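Local structure of uncharacterized protein AF_1796 (1VIM) at residues Met40-Gly54 against Thr84-Ile96. The protein is of unknown function but belongs to the PHI subfamily of SIS proteins and may bind a carbohydrate derivative and act as an isomerase. Numbering follows the deposited sequence. Where two conformers were deposited one is given.
Sequences MIKLIDSARSIFVIG and TPRITDQDVLVGI. Unlike the reference sequence in segment 84-96: Gly95 (reference Ala). With FMT (formic acid), chain G.
Arg48 grips the carboxylate of Asp91 side-on, one nitrogen to each oxygen: NE gives a nearly straight bond to OD1 at 2.9 Å, lying in the guanidinium plane, and NH2 reaches OD2 at 2.8 Å from a more tilted position. Both oxygens use their syn lone pairs. The arginine leaves its backbone with CG anti to N (chi1 177°) and bends at chi3 (79°), which turns the guanidinium back onto the acid. OD2 also accepts from N and OG1 of Thr88, bonds that span the Thr88-Asp91 type I turn; with Arg48 NH2 they make three donors, which probably favour the ionised form of this buried acid. Thr88 CG2 covers one face of the guanidinium, while a water links NH2 to the carbonyl of Arg86. Beside this pair, Arg48 N bonds to Gln90 O.

Three residues on, Ile87 CG1 lies over the centre of the Phe51 ring, a CH-pi contact 3.7 Å from the centroid, and Pro85 O meets the edge in plane, 3.3 Å from Phe51 CE2. Ile87 N binds a formate, probably from the crystallisation liquor, that Val194 N and Leu195 N of the second subunit also hold. On the other face of the sheet, Val92 CG1 presses tightly on Ala47 CB (3.5 Å).

Strands 50-53 and 92-96 run parallel, adjacent inner strands of the SIS-domain sheet, joined by backbone bonds from Val92 N-Ser49 O to Ile96 N-Ile53 O. Strand 76-78 flanks the first and 118-123 the second, helix 103-115 covers Ile53 and Leu93, and Met40 on helix 34-46 touches both Val94 and helix 160-181.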
ATOM      1  N   MET A  40       1.251  14.414  24.664  1.00 12.81           N
ATOM      2  CA  MET A  40       1.428  13.567  23.476  1.00 12.00           C
ATOM      3  C   MET A  40       2.889  13.169  23.280  1.00 12.65           C
ATOM      4  O   MET A  40       3.198  11.994  23.055  1.00 12.97           O
ATOM      5  CB  MET A  40       0.884  14.273  22.222  1.00 12.21           C
ATOM      6  CG  MET A  40       1.103  13.490  20.935  1.00 11.44           C
ATOM      7  SD  MET A  40       0.208  14.251  19.569  1.00 12.29           S
ATOM      8  CE  MET A  40       0.558  13.068  18.240  1.00 11.69           C
ATOM      9  N   ILE A  41       3.799  14.144  23.390  1.00 12.15           N
ATOM     10  CA  ILE A  41       5.231  13.838  23.301  1.00 13.69           C
ATOM     11  C   ILE A  41       5.648  12.835  24.373  1.00 13.36           C
ATOM     12  O   ILE A  41       6.371  11.880  24.099  1.00 13.32           O
ATOM     13  CB  ILE A  41       6.085  15.123  23.400  1.00 13.35           C
ATOM     14  CG1 ILE A  41       5.870  15.943  22.133  1.00 14.29           C
ATOM     15  CG2 ILE A  41       7.591  14.795  23.545  1.00 15.72           C
ATOM     16  CD1 ILE A  41       6.482  17.341  22.183  1.00 16.74           C
ATOM     17  N   LYS A  42       5.184  13.049  25.608  1.00 14.72           N
ATOM     18  CA  LYS A  42       5.504  12.142  26.697  1.00 15.71           C
ATOM     19  C   LYS A  42       5.070  10.692  26.410  1.00 14.74           C
ATOM     20  O   LYS A  42       5.849   9.754  26.645  1.00 14.80           O
ATOM     21  CB  LYS A  42       4.883  12.632  28.010  1.00 16.40           C
ATOM     22  CG  LYS A  42       5.182  11.742  29.204  1.00 20.55           C
ATOM     23  N   LEU A  43       3.850  10.500  25.887  1.00 14.46           N
ATOM     24  CA  LEU A  43       3.401   9.139  25.556  1.00 13.67           C
ATOM     25  C   LEU A  43       4.210   8.530  24.414  1.00 13.25           C
ATOM     26  O   LEU A  43       4.559   7.341  24.445  1.00 14.22           O
ATOM     27  CB  LEU A  43       1.907   9.077  25.222  1.00 15.50           C
ATOM     28  CG  LEU A  43       0.889   9.289  26.341  1.00 15.71           C
ATOM     29  CD1 LEU A  43      -0.484   8.844  25.862  1.00 15.77           C
ATOM     30  CD2 LEU A  43       1.276   8.499  27.577  1.00 16.32           C
ATOM     31  N   ILE A  44       4.493   9.322  23.378  1.00 12.18           N
ATOM     32  CA  ILE A  44       5.337   8.824  22.289  1.00 14.13           C
ATOM     33  C   ILE A  44       6.718   8.387  22.807  1.00 13.80           C
ATOM     34  O   ILE A  44       7.244   7.344  22.426  1.00 14.13           O
ATOM     35  CB  ILE A  44       5.453   9.897  21.156  1.00 14.66           C
ATOM     36  CG1 ILE A  44       4.142   9.944  20.352  1.00 16.38           C
ATOM     37  CG2 ILE A  44       6.639   9.593  20.221  1.00 16.52           C
ATOM     38  CD1 ILE A  44       4.031  11.219  19.441  1.00 17.03           C
ATOM     39  N   ASP A  45       7.289   9.182  23.709  1.00 13.54           N
ATOM     40  CA  ASP A  45       8.618   8.901  24.239  1.00 14.97           C
ATOM     41  C   ASP A  45       8.644   7.713  25.195  1.00 14.35           C
ATOM     42  O   ASP A  45       9.652   7.018  25.257  1.00 17.25           O
ATOM     43  CB  ASP A  45       9.130  10.112  25.012  1.00 16.36           C
ATOM     44  CG  ASP A  45       9.889  11.066  24.162  1.00 19.92           C
ATOM     45  OD1 ASP A  45      10.398  10.693  23.065  1.00 21.99           O
ATOM     46  OD2 ASP A  45      10.023  12.247  24.544  1.00 22.62           O
ATOM     47  N   SER A  46       7.545   7.486  25.913  1.00 14.52           N
ATOM     48  CA  SER A  46       7.531   6.469  26.975  1.00 14.78           C
ATOM     49  C   SER A  46       7.018   5.102  26.513  1.00 14.09           C
ATOM     50  O   SER A  46       7.194   4.092  27.177  1.00 15.17           O
ATOM     51  CB  SER A  46       6.725   6.938  28.184  1.00 15.94           C
ATOM     52  OG  SER A  46       7.118   8.242  28.547  0.65 17.55           O
ATOM     53  N   ALA A  47       6.367   5.059  25.363  1.00 12.81           N
ATOM     54  CA  ALA A  47       5.865   3.814  24.827  1.00 11.58           C
ATOM     55  C   ALA A  47       7.008   2.880  24.433  1.00 11.02           C
ATOM     56  O   ALA A  47       8.092   3.323  24.038  1.00 11.85           O
ATOM     57  CB  ALA A  47       5.045   4.127  23.618  1.00 12.68           C
ATOM     58  N   ARG A  48       6.746   1.589  24.478  1.00 10.16           N
ATOM     59  CA  ARG A  48       7.665   0.630  23.884  1.00 10.36           C
ATOM     60  C   ARG A  48       7.796   0.860  22.383  1.00 11.09           C
ATOM     61  O   ARG A  48       8.898   0.947  21.854  1.00 11.92           O
ATOM     62  CB  ARG A  48       7.146  -0.766  24.153  1.00 11.40           C
ATOM     63  CG  ARG A  48       7.960  -1.869  23.521  1.00 11.15           C
ATOM     64  CD  ARG A  48       7.347  -3.273  23.699  1.00 12.36           C
ATOM     65  NE  ARG A  48       6.271  -3.435  22.729  1.00 13.33           N
ATOM     66  CZ  ARG A  48       6.085  -4.494  21.953  1.00 14.05           C
ATOM     67  NH1 ARG A  48       6.858  -5.587  22.064  1.00 15.60           N
ATOM     68  NH2 ARG A  48       5.102  -4.449  21.046  1.00 15.67           N
ATOM     69  N   SER A  49       6.652   0.951  21.701  1.00  9.37           N
ATOM     70  CA  SER A  49       6.626   1.270  20.280  1.00 10.16           C
ATOM     71  C   SER A  49       5.348   2.008  19.960  1.00  9.45           C
ATOM     72  O   SER A  49       4.409   2.003  20.751  1.00  9.68           O
ATOM     73  CB  SER A  49       6.749   0.041  19.392  1.00 12.60           C
ATOM     74  OG  SER A  49       7.654  -0.931  19.841  0.65 15.09           O
ATOM     75  N   ILE A  50       5.357   2.695  18.818  1.00  9.08           N
ATOM     76  CA  ILE A  50       4.273   3.560  18.401  1.00  8.52           C
ATOM     77  C   ILE A  50       3.631   2.929  17.180  1.00  8.20           C
ATOM     78  O   ILE A  50       4.317   2.505  16.246  1.00  8.62           O
ATOM     79  CB  ILE A  50       4.795   4.982  18.057  1.00  8.84           C
ATOM     80  CG1 ILE A  50       5.536   5.569  19.269  1.00 11.01           C
ATOM     81  CG2 ILE A  50       3.641   5.886  17.600  1.00 10.99           C
ATOM     82  CD1 ILE A  50       6.927   6.051  18.949  1.00 15.33           C
ATOM     83  N   PHE A  51       2.303   2.873  17.209  1.00  7.17           N
ATOM     84  CA  PHE A  51       1.537   2.405  16.073  1.00  7.61           C
ATOM     85  C   PHE A  51       0.688   3.562  15.594  1.00  8.22           C
ATOM     86  O   PHE A  51       0.167   4.328  16.438  1.00  9.02           O
ATOM     87  CB  PHE A  51       0.623   1.251  16.489  1.00  8.07           C
ATOM     88  CG  PHE A  51       1.347  -0.036  16.832  1.00  8.10           C
ATOM     89  CD1 PHE A  51       2.180  -0.140  17.953  1.00 10.25           C
ATOM     90  CD2 PHE A  51       1.154  -1.179  16.058  1.00  8.77           C
ATOM     91  CE1 PHE A  51       2.833  -1.336  18.250  1.00  9.12           C
ATOM     92  CE2 PHE A  51       1.772  -2.376  16.372  1.00  9.14           C
ATOM     93  CZ  PHE A  51       2.620  -2.457  17.442  1.00  8.76           C
ATOM     94  N   VAL A  52       0.513   3.707  14.277  1.00  7.67           N
ATOM     95  CA  VAL A  52      -0.314   4.805  13.756  1.00  8.07           C
ATOM     96  C   VAL A  52      -1.422   4.278  12.865  1.00  8.06           C
ATOM     97  O   VAL A  52      -1.261   3.232  12.198  1.00  8.83           O
ATOM     98  CB  VAL A  52       0.493   5.866  12.990  1.00  8.48           C
ATOM     99  CG1 VAL A  52       1.666   6.343  13.831  1.00 10.09           C
ATOM    100  CG2 VAL A  52       0.922   5.331  11.629  1.00 12.05           C
ATOM    101  N   ILE A  53      -2.553   4.990  12.838  1.00  8.03           N
ATOM    102  CA  ILE A  53      -3.653   4.593  11.954  1.00  9.87           C
ATOM    103  C   ILE A  53      -4.461   5.793  11.518  1.00  8.64           C
ATOM    104  O   ILE A  53      -4.724   6.693  12.321  1.00  8.76           O
ATOM    105  CB  ILE A  53      -4.579   3.530  12.609  1.00 11.17           C
ATOM    106  CG1 ILE A  53      -5.665   3.073  11.612  1.00 14.16           C
ATOM    107  CG2 ILE A  53      -5.236   4.074  13.894  1.00 12.86           C
ATOM    108  CD1 ILE A  53      -6.463   1.904  12.092  0.65 15.90           C
ATOM    109  N   GLY A  54      -4.857   5.799  10.244  1.00  9.81           N
ATOM    110  CA  GLY A  54      -5.940   6.637   9.751  1.00  8.60           C
ATOM    111  C   GLY A  54      -6.539   5.969   8.541  1.00  9.20           C
ATOM    112  O   GLY A  54      -5.912   5.073   7.969  1.00  9.99           O
ATOM    113  N   THR A  84       4.264  -4.931  10.589  1.00  7.03           N
ATOM    114  CA  THR A  84       3.728  -4.512  11.878  1.00  7.52           C
ATOM    115  C   THR A  84       3.478  -5.712  12.778  1.00  7.16           C
ATOM    116  O   THR A  84       2.722  -6.613  12.411  1.00  8.02           O
ATOM    117  CB  THR A  84       2.436  -3.767  11.632  1.00  7.44           C
ATOM    118  OG1 THR A  84       2.769  -2.601  10.848  1.00  8.19           O
ATOM    119  CG2 THR A  84       1.794  -3.282  12.957  1.00  8.45           C
ATOM    120  N   PRO A  85       4.083  -5.738  13.962  1.00  7.73           N
ATOM    121  CA  PRO A  85       3.879  -6.863  14.870  1.00  8.39           C
ATOM    122  C   PRO A  85       2.681  -6.640  15.800  1.00  7.63           C
ATOM    123  O   PRO A  85       2.011  -5.603  15.729  1.00  8.64           O
ATOM    124  CB  PRO A  85       5.179  -6.851  15.674  1.00  9.39           C
ATOM    125  CG  PRO A  85       5.447  -5.352  15.887  1.00  9.12           C
ATOM    126  CD  PRO A  85       5.045  -4.752  14.500  1.00  6.93           C
ATOM    127  N   ARG A  86       2.439  -7.637  16.656  1.00  8.58           N
ATOM    128  CA  ARG A  86       1.397  -7.553  17.673  1.00  9.27           C
ATOM    129  C   ARG A  86       1.495  -6.276  18.515  1.00  9.19           C
ATOM    130  O   ARG A  86       2.536  -5.990  19.119  1.00 10.03           O
ATOM    131  CB  ARG A  86       1.572  -8.775  18.596  1.00 11.73           C
ATOM    132  CG  ARG A  86       0.618  -8.793  19.739  1.00 14.28           C
ATOM    133  CD  ARG A  86       0.876  -9.923  20.738  1.00 16.75           C
ATOM    134  NE  ARG A  86       0.508 -11.216  20.165  1.00 18.20           N
ATOM    135  CZ  ARG A  86      -0.723 -11.730  20.188  1.00 19.02           C
ATOM    136  NH1 ARG A  86      -1.726 -11.066  20.738  1.00 19.69           N
ATOM    137  NH2 ARG A  86      -0.953 -12.911  19.632  1.00 19.24           N
ATOM    138  N   ILE A  87       0.409  -5.532  18.604  1.00  8.83           N
ATOM    139  CA  ILE A  87       0.386  -4.409  19.544  1.00  8.71           C
ATOM    140  C   ILE A  87       0.178  -4.933  20.989  1.00 10.07           C
ATOM    141  O   ILE A  87      -0.501  -5.942  21.209  1.00 10.49           O
ATOM    142  CB  ILE A  87      -0.702  -3.381  19.144  1.00  8.71           C
ATOM    143  CG1 ILE A  87      -0.461  -2.034  19.847  1.00 10.02           C
ATOM    144  CG2 ILE A  87      -2.124  -3.949  19.402  1.00  9.59           C
ATOM    145  CD1 ILE A  87      -1.375  -0.899  19.347  1.00  9.72           C
ATOM    146  N   THR A  88       0.776  -4.254  21.958  1.00  9.51           N
ATOM    147  CA  THR A  88       0.733  -4.721  23.343  1.00  9.03           C
ATOM    148  C   THR A  88       0.345  -3.595  24.282  1.00  9.40           C
ATOM    149  O   THR A  88       0.289  -2.419  23.894  1.00  9.33           O
ATOM    150  CB  THR A  88       2.129  -5.246  23.802  1.00 10.33           C
ATOM    151  OG1 THR A  88       3.033  -4.137  23.974  1.00 10.21           O
ATOM    152  CG2 THR A  88       2.729  -6.226  22.795  1.00 11.12           C
ATOM    153  N   ASP A  89       0.186  -3.957  25.557  1.00  9.81           N
ATOM    154  CA  ASP A  89      -0.166  -2.986  26.587  1.00 10.00           C
ATOM    155  C   ASP A  89       0.975  -2.018  26.978  1.00 10.07           C
ATOM    156  O   ASP A  89       0.763  -1.166  27.861  1.00 13.56           O
ATOM    157  CB  ASP A  89      -0.783  -3.686  27.813  1.00 10.85           C
ATOM    158  CG  ASP A  89       0.177  -4.604  28.539  1.00 13.08           C
ATOM    159  OD1 ASP A  89       1.407  -4.528  28.326  1.00 14.20           O
ATOM    160  OD2 ASP A  89      -0.259  -5.432  29.384  1.00 14.13           O
ATOM    161  N   GLN A  90       2.143  -2.115  26.339  1.00  9.76           N
ATOM    162  CA  GLN A  90       3.198  -1.128  26.547  1.00  9.57           C
ATOM    163  C   GLN A  90       3.305  -0.128  25.403  1.00  8.86           C
ATOM    164  O   GLN A  90       4.185   0.748  25.422  1.00  9.16           O
ATOM    165  CB  GLN A  90       4.547  -1.815  26.704  1.00  9.17           C
ATOM    166  CG  GLN A  90       4.618  -2.713  27.940  1.00 10.41           C
ATOM    167  CD  GLN A  90       6.044  -3.011  28.321  1.00 10.88           C
ATOM    168  OE1 GLN A  90       6.963  -2.854  27.516  1.00 11.95           O
ATOM    169  NE2 GLN A  90       6.242  -3.398  29.579  1.00 11.45           N
ATOM    170  N   ASP A  91       2.438  -0.268  24.394  1.00  9.31           N
ATOM    171  CA  ASP A  91       2.545   0.555  23.203  1.00  9.39           C
ATOM    172  C   ASP A  91       1.566   1.726  23.224  1.00  9.67           C
ATOM    173  O   ASP A  91       0.703   1.828  24.091  1.00 11.72           O
ATOM    174  CB  ASP A  91       2.324  -0.344  21.970  1.00 10.21           C
ATOM    175  CG  ASP A  91       3.328  -1.438  21.893  1.00 10.74           C
ATOM    176  OD1 ASP A  91       4.544  -1.192  22.177  1.00 11.06           O
ATOM    177  OD2 ASP A  91       3.012  -2.593  21.560  1.00 11.21           O
ATOM    178  N   VAL A  92       1.713   2.606  22.245  1.00  9.60           N
ATOM    179  CA  VAL A  92       0.762   3.683  22.054  1.00  9.28           C
ATOM    180  C   VAL A  92       0.289   3.666  20.610  1.00  9.60           C
ATOM    181  O   VAL A  92       1.087   3.480  19.695  1.00  9.59           O
ATOM    182  CB  VAL A  92       1.354   5.047  22.456  1.00 10.78           C
ATOM    183  CG1 VAL A  92       2.524   5.426  21.592  1.00 12.96           C
ATOM    184  CG2 VAL A  92       0.276   6.144  22.428  1.00 11.81           C
ATOM    185  N   LEU A  93      -1.001   3.856  20.433  1.00  9.13           N
ATOM    186  CA  LEU A  93      -1.617   3.991  19.120  1.00  7.96           C
ATOM    187  C   LEU A  93      -1.960   5.448  18.927  1.00  8.48           C
ATOM    188  O   LEU A  93      -2.556   6.072  19.820  1.00  9.45           O
ATOM    189  CB  LEU A  93      -2.900   3.161  19.085  1.00  8.96           C
ATOM    190  CG  LEU A  93      -3.741   3.224  17.803  1.00  7.50           C
ATOM    191  CD1 LEU A  93      -2.945   2.735  16.557  1.00 10.01           C
ATOM    192  CD2 LEU A  93      -4.986   2.392  17.991  1.00 10.11           C
ATOM    193  N   VAL A  94      -1.591   5.990  17.772  1.00  7.80           N
ATOM    194  CA  VAL A  94      -1.966   7.351  17.393  1.00  8.17           C
ATOM    195  C   VAL A  94      -2.990   7.202  16.271  1.00  8.25           C
ATOM    196  O   VAL A  94      -2.669   6.721  15.186  1.00  8.72           O
ATOM    197  CB  VAL A  94      -0.764   8.184  16.906  1.00  8.74           C
ATOM    198  CG1 VAL A  94      -1.234   9.598  16.527  1.00  9.39           C
ATOM    199  CG2 VAL A  94       0.342   8.230  18.005  1.00 10.14           C
ATOM    200  N   GLY A  95      -4.218   7.627  16.525  1.00  8.59           N
ATOM    201  CA  GLY A  95      -5.289   7.561  15.549  1.00  8.39           C
ATOM    202  C   GLY A  95      -5.637   8.943  15.054  1.00  8.99           C
ATOM    203  O   GLY A  95      -5.840   9.870  15.840  1.00  9.82           O
ATOM    204  N   ILE A  96      -5.718   9.090  13.747  1.00  8.55           N
ATOM    205  CA  ILE A  96      -6.019  10.376  13.117  1.00  9.51           C
ATOM    206  C   ILE A  96      -7.369  10.298  12.448  1.00  9.90           C
ATOM    207  O   ILE A  96      -7.586   9.472  11.566  1.00 10.31           O
ATOM    208  CB  ILE A  96      -4.940  10.702  12.068  1.00  9.54           C
ATOM    209  CG1 ILE A  96      -3.559  10.702  12.716  1.00 12.15           C
ATOM    210  CG2 ILE A  96      -5.241  12.059  11.403  1.00 10.83           C
ATOM    211  CD1 ILE A  96      -2.449  10.959  11.735  1.00 15.81           C
TER
HETATM  212  C   FMT G 188      -1.445  -5.280  15.606  1.00 11.02           C
HETATM  213  O1  FMT G 188      -1.587  -6.074  16.538  1.00 10.41           O
HETATM  214  O2  FMT G 188      -2.163  -5.220  14.595  1.00 10.28           O
HETATM  215  O   HOH W   1       4.941  -7.143  19.666  1.00 17.97           O